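Local coordinates for protein N-alpha-acetyltransferase 35, NatC auxiliary subunit (Saccharomyces cerevisiae, PDB 6YGA) that serves as the auxiliary subunit of the NatC N-terminal acetyltransferase, the complex that acetylates the N-terminal methionine of L-A virus Gag protein, at residues S102-Y107 against E175-N180; D94-C99 against T112-C117. All blocks are in the same frame, centred on the assembly; numbering follows the deposited sequence.

Contact 1 (S102-Y107 against E175-N180); sequences SWLNDY and EDLNFN
The indole N-H of Trp103 is spent on a backbone carbonyl: NE1 donates to Asn178 O at 2.7 Å, a nearly straight bond (167°) lying in the indole plane and in the carbonyl plane. It ties the last part of helix 85-104 to the irregular loop between helices 142-167 and 193-209, where the Asn178 side chain forms an Asx turn, OD1 accepting from Asn180 N and also from Leu110 N. Tryptophan suits a place that needs a broad apolar surface with one donor at its rim. CG of Trp103 lies anti to the backbone N (chi1 171°), which sends the ring out toward the loop. Leu104 CD2 covers one indole face, 3.5 Å above its centre, and the same methyl meets Leu177 CD1 at 3.5 Å, so the two leucines and the indole form one apolar cluster. Two waters bridge the backbones, one from Trp103 O to Asn178 N, the other from Leu104 O to Asp176 O. Tyr107 presents its ring edge to the Asp176 carbonyl, while Phe142 of the N-alpha-acetyltransferase 30 chain packs edge-to-face with that ring. Beyond the N-H, the benzo edge of the indole reaches Phe179, Trp103 CZ2 lying 3.7 Å from Phe179 CD1.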
# COMPACT_ATOMS: atom_id res chain seq x y z
N SER B 102 -8.33 6.29 -14.76
CA SER B 102 -7.15 5.42 -14.76
C SER B 102 -6.12 5.89 -13.75
O SER B 102 -5.44 5.08 -13.11
CB SER B 102 -6.55 5.38 -16.17
OG SER B 102 -5.45 4.49 -16.25
N TRP B 103 -6.00 7.21 -13.57
CA TRP B 103 -5.03 7.77 -12.63
C TRP B 103 -5.42 7.47 -11.18
O TRP B 103 -4.60 6.95 -10.41
CB TRP B 103 -4.92 9.28 -12.86
CG TRP B 103 -4.14 10.04 -11.84
CD1 TRP B 103 -3.03 9.61 -11.17
CD2 TRP B 103 -4.40 11.37 -11.37
NE1 TRP B 103 -2.59 10.59 -10.31
CE2 TRP B 103 -3.42 11.68 -10.42
CE3 TRP B 103 -5.38 12.32 -11.67
CZ2 TRP B 103 -3.38 12.90 -9.76
CZ3 TRP B 103 -5.34 13.53 -11.01
CH2 TRP B 103 -4.35 13.81 -10.07
N LEU B 104 -6.66 7.76 -10.81
CA LEU B 104 -7.10 7.67 -9.42
C LEU B 104 -7.67 6.30 -9.06
O LEU B 104 -7.34 5.75 -8.01
CB LEU B 104 -8.13 8.77 -9.13
CG LEU B 104 -7.70 10.19 -9.49
CD1 LEU B 104 -8.86 11.17 -9.33
CD2 LEU B 104 -6.52 10.62 -8.63
N ASN B 105 -8.54 5.76 -9.91
CA ASN B 105 -9.16 4.47 -9.62
C ASN B 105 -8.21 3.31 -9.85
O ASN B 105 -8.15 2.37 -9.04
CB ASN B 105 -10.43 4.28 -10.46
CG ASN B 105 -11.53 5.26 -10.10
OD1 ASN B 105 -11.37 6.47 -10.25
ND2 ASN B 105 -12.65 4.74 -9.62
N ASP B 106 -7.45 3.33 -10.94
CA ASP B 106 -6.59 2.22 -11.32
C ASP B 106 -5.12 2.45 -10.96
O ASP B 106 -4.27 1.64 -11.35
CB ASP B 106 -6.73 1.94 -12.82
CG ASP B 106 -8.15 1.61 -13.23
OD1 ASP B 106 -8.95 1.22 -12.35
OD2 ASP B 106 -8.48 1.73 -14.43
N TYR B 107 -4.81 3.53 -10.24
CA TYR B 107 -3.48 3.76 -9.68
C TYR B 107 -2.41 3.90 -10.76
O TYR B 107 -1.27 3.46 -10.59
CB TYR B 107 -3.09 2.64 -8.70
CG TYR B 107 -4.12 2.36 -7.62
CD1 TYR B 107 -4.14 3.08 -6.44
CD2 TYR B 107 -5.06 1.35 -7.79
CE1 TYR B 107 -5.07 2.82 -5.45
CE2 TYR B 107 -6.00 1.07 -6.81
CZ TYR B 107 -6.00 1.81 -5.64
OH TYR B 107 -6.93 1.55 -4.66
N GLU B 175 1.86 5.10 -3.87
CA GLU B 175 1.36 3.79 -3.47
C GLU B 175 -0.16 3.83 -3.57
O GLU B 175 -0.76 3.05 -4.32
CB GLU B 175 1.83 3.44 -2.05
CG GLU B 175 1.31 2.11 -1.52
CD GLU B 175 1.71 1.85 -0.07
OE1 GLU B 175 2.45 2.67 0.50
OE2 GLU B 175 1.27 0.82 0.49
N ASP B 176 -0.77 4.75 -2.83
CA ASP B 176 -2.21 4.98 -2.96
C ASP B 176 -2.53 5.92 -4.10
O ASP B 176 -3.61 5.83 -4.69
CB ASP B 176 -2.76 5.54 -1.65
CG ASP B 176 -2.49 4.64 -0.48
OD1 ASP B 176 -2.84 3.45 -0.56
OD2 ASP B 176 -1.90 5.12 0.52
N LEU B 177 -1.60 6.81 -4.44
CA LEU B 177 -1.85 7.84 -5.44
C LEU B 177 -0.53 8.39 -5.94
O LEU B 177 0.31 8.81 -5.14
CB LEU B 177 -2.71 8.96 -4.85
CG LEU B 177 -3.13 10.11 -5.76
CD1 LEU B 177 -3.47 9.60 -7.15
CD2 LEU B 177 -4.33 10.80 -5.15
N ASN B 178 -0.35 8.39 -7.26
CA ASN B 178 0.85 8.90 -7.90
C ASN B 178 0.65 10.36 -8.26
O ASN B 178 -0.37 10.74 -8.85
CB ASN B 178 1.17 8.09 -9.16
CG ASN B 178 2.33 8.67 -9.96
OD1 ASN B 178 2.16 9.61 -10.74
ND2 ASN B 178 3.52 8.09 -9.79
N PHE B 179 1.63 11.20 -7.89
CA PHE B 179 1.61 12.61 -8.25
C PHE B 179 2.99 13.05 -8.72
O PHE B 179 3.66 13.89 -8.12
CB PHE B 179 1.12 13.47 -7.09
CG PHE B 179 0.50 14.76 -7.54
CD1 PHE B 179 -0.86 14.82 -7.82
CD2 PHE B 179 1.26 15.89 -7.70
CE1 PHE B 179 -1.44 16.00 -8.25
CE2 PHE B 179 0.69 17.08 -8.12
CZ PHE B 179 -0.66 17.13 -8.40
N ASN B 180 3.44 12.47 -9.83
CA ASN B 180 4.63 12.95 -10.53
C ASN B 180 4.13 13.94 -11.58
O ASN B 180 3.79 13.56 -12.70
CB ASN B 180 5.41 11.80 -11.16
CG ASN B 180 6.61 12.28 -11.95
OD1 ASN B 180 7.07 13.41 -11.80
ND2 ASN B 180 7.14 11.40 -12.80
O HOH W 1 -2.36 6.97 -8.70
O HOH W 2 -4.54 6.29 -7.44

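Contact 2 (D94-C99 against T112-C117); sequences DRLLRC and TTVLSC
Cys99 faces the loop 112-117 from helix 85-104, and its small side chain lets the two backbones come close, 4.7 Å between Cys99 CA and Thr113 CA. Cys99 CB rests against the main chain of Thr113, 3.7 Å from Thr113 O, and also lies near Val114 N. With chi1 at -79°, Cys99 SG swings to the side of the backbone N, back along the helix, where it lies 3.3 Å from Arg95 O and 3.6 Å from Thr113 O. Ser116 OG is a more distant neighbour of Cys99 SG, at 4.3 Å. Cysteine suits the place because its one small CB-SG arm fits between closely spaced backbones, the sulfur lying beside carbonyl oxygens.

Thr113 answers from the loop by placing Thr113 CB 3.3 Å from Cys99 O. Its hydroxyl turns to Thr109 O, while its carbonyl takes both the OG and the backbone N of Ser116 from one face of its plane. This pair of donors holds the turn that leads into helix 118-129, for which Cys117 is the N-cap residue. A water links Ser116 OG to Arg95 NH2, so the long arginine reaches the loop through one water. One helical turn before Cys99, Leu96 CD1 packs loosely on Val114 CG1 and on Cys117 CB.

This is a helix-loop-helix junction with a buried apolar seam. Leu96 and Val114 also lie against Val155 of helix 142-167, which closes the seam. Leu97 turns to helix 215-231, and the salt bridge Asp94-Arg98 lies near the same helix, so helix 85-104 is packed between that helix and the 112-117 turn.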
# COMPACT_ATOMS: atom_id res chain seq x y z
N ASP B 94 -13.68 12.97 -23.62
CA ASP B 94 -14.00 11.66 -23.07
C ASP B 94 -12.76 10.93 -22.60
O ASP B 94 -12.72 10.40 -21.49
CB ASP B 94 -14.75 10.83 -24.11
CG ASP B 94 -14.75 9.36 -23.78
OD1 ASP B 94 -15.34 8.98 -22.75
OD2 ASP B 94 -14.16 8.58 -24.55
N ARG B 95 -11.72 10.87 -23.45
CA ARG B 95 -10.51 10.15 -23.08
C ARG B 95 -9.82 10.80 -21.89
O ARG B 95 -9.25 10.12 -21.04
CB ARG B 95 -9.57 10.05 -24.28
CG ARG B 95 -8.20 9.50 -23.93
CD ARG B 95 -7.55 8.82 -25.11
NE ARG B 95 -6.21 8.34 -24.77
CZ ARG B 95 -5.49 7.53 -25.54
NH1 ARG B 95 -5.97 7.10 -26.70
NH2 ARG B 95 -4.29 7.14 -25.13
N LEU B 96 -9.87 12.13 -21.81
CA LEU B 96 -9.28 12.82 -20.68
C LEU B 96 -9.97 12.44 -19.37
O LEU B 96 -9.30 12.23 -18.35
CB LEU B 96 -9.33 14.33 -20.89
CG LEU B 96 -8.79 15.19 -19.75
CD1 LEU B 96 -7.30 14.94 -19.53
CD2 LEU B 96 -9.05 16.66 -20.01
N LEU B 97 -11.30 12.33 -19.39
CA LEU B 97 -12.02 11.91 -18.19
C LEU B 97 -11.69 10.47 -17.82
O LEU B 97 -11.55 10.14 -16.63
CB LEU B 97 -13.52 12.08 -18.38
CG LEU B 97 -14.07 13.50 -18.22
CD1 LEU B 97 -15.59 13.50 -18.21
CD2 LEU B 97 -13.52 14.13 -16.95
N ARG B 98 -11.56 9.59 -18.81
CA ARG B 98 -11.17 8.22 -18.50
C ARG B 98 -9.70 8.14 -18.11
O ARG B 98 -9.30 7.21 -17.39
CB ARG B 98 -11.48 7.29 -19.68
CG ARG B 98 -12.97 7.04 -19.86
CD ARG B 98 -13.29 6.14 -21.05
NE ARG B 98 -12.85 6.70 -22.32
CZ ARG B 98 -11.91 6.15 -23.09
NH1 ARG B 98 -11.33 5.02 -22.72
NH2 ARG B 98 -11.57 6.73 -24.23
N CYS B 99 -8.88 9.11 -18.54
CA CYS B 99 -7.53 9.22 -18.00
C CYS B 99 -7.56 9.58 -16.52
O CYS B 99 -6.73 9.11 -15.74
CB CYS B 99 -6.72 10.24 -18.79
SG CYS B 99 -6.08 9.65 -20.38
N THR B 112 1.33 9.42 -17.42
CA THR B 112 0.73 8.58 -18.46
C THR B 112 -0.78 8.75 -18.57
O THR B 112 -1.40 8.11 -19.43
CB THR B 112 1.05 7.10 -18.21
OG1 THR B 112 0.55 6.71 -16.92
CG2 THR B 112 2.55 6.85 -18.27
N THR B 113 -1.39 9.59 -17.72
CA THR B 113 -2.83 9.80 -17.77
C THR B 113 -3.16 11.25 -18.09
O THR B 113 -3.28 11.62 -19.27
CB THR B 113 -3.48 9.38 -16.44
OG1 THR B 113 -2.92 10.13 -15.36
CG2 THR B 113 -3.27 7.90 -16.19
N VAL B 114 -3.31 12.09 -17.07
CA VAL B 114 -3.74 13.48 -17.29
C VAL B 114 -2.69 14.25 -18.09
O VAL B 114 -3.03 15.05 -18.97
CB VAL B 114 -4.04 14.16 -15.95
CG1 VAL B 114 -4.42 15.62 -16.15
CG2 VAL B 114 -5.16 13.42 -15.22
N LEU B 115 -1.41 14.02 -17.81
CA LEU B 115 -0.34 14.76 -18.47
C LEU B 115 0.00 14.22 -19.85
O LEU B 115 0.73 14.90 -20.59
CB LEU B 115 0.92 14.76 -17.59
CG LEU B 115 0.82 15.54 -16.28
CD1 LEU B 115 2.18 15.58 -15.59
CD2 LEU B 115 0.30 16.94 -16.53
N SER B 116 -0.49 13.04 -20.23
CA SER B 116 -0.29 12.55 -21.59
C SER B 116 -1.02 13.41 -22.62
O SER B 116 -0.63 13.43 -23.79
CB SER B 116 -0.75 11.10 -21.70
OG SER B 116 -2.14 10.97 -21.43
N CYS B 117 -2.07 14.12 -22.20
CA CYS B 117 -2.80 14.99 -23.12
C CYS B 117 -1.96 16.22 -23.46
O CYS B 117 -1.43 16.89 -22.57
CB CYS B 117 -4.13 15.41 -22.49
SG CYS B 117 -5.12 16.58 -23.45
O HOH W 3 -3.71 8.55 -22.62

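How the contacts relate
Contacts 1 and 2 lie about 12 Å apart, centre to centre, and both use helix 85-104: contact 2 its middle, contact 1 its last part. Along the chain their segments alternate, 94-99, 102-107, 112-117 and 175-180, so the helix is held first by the turn that follows it and then by a loop reached only after helices 118-129 and 142-167. The contacts touch directly, Trp103 CB lying 3.3 Å from Thr113 OG1, and helix 142-167 backs both. All four segments belong to the Mak10 family region. Contact 2 is buried within this subunit, whereas contact 1 borders the N-alpha-acetyltransferase 30 chain, so the chain runs from the buried part of the helix to a subunit interface just beyond it.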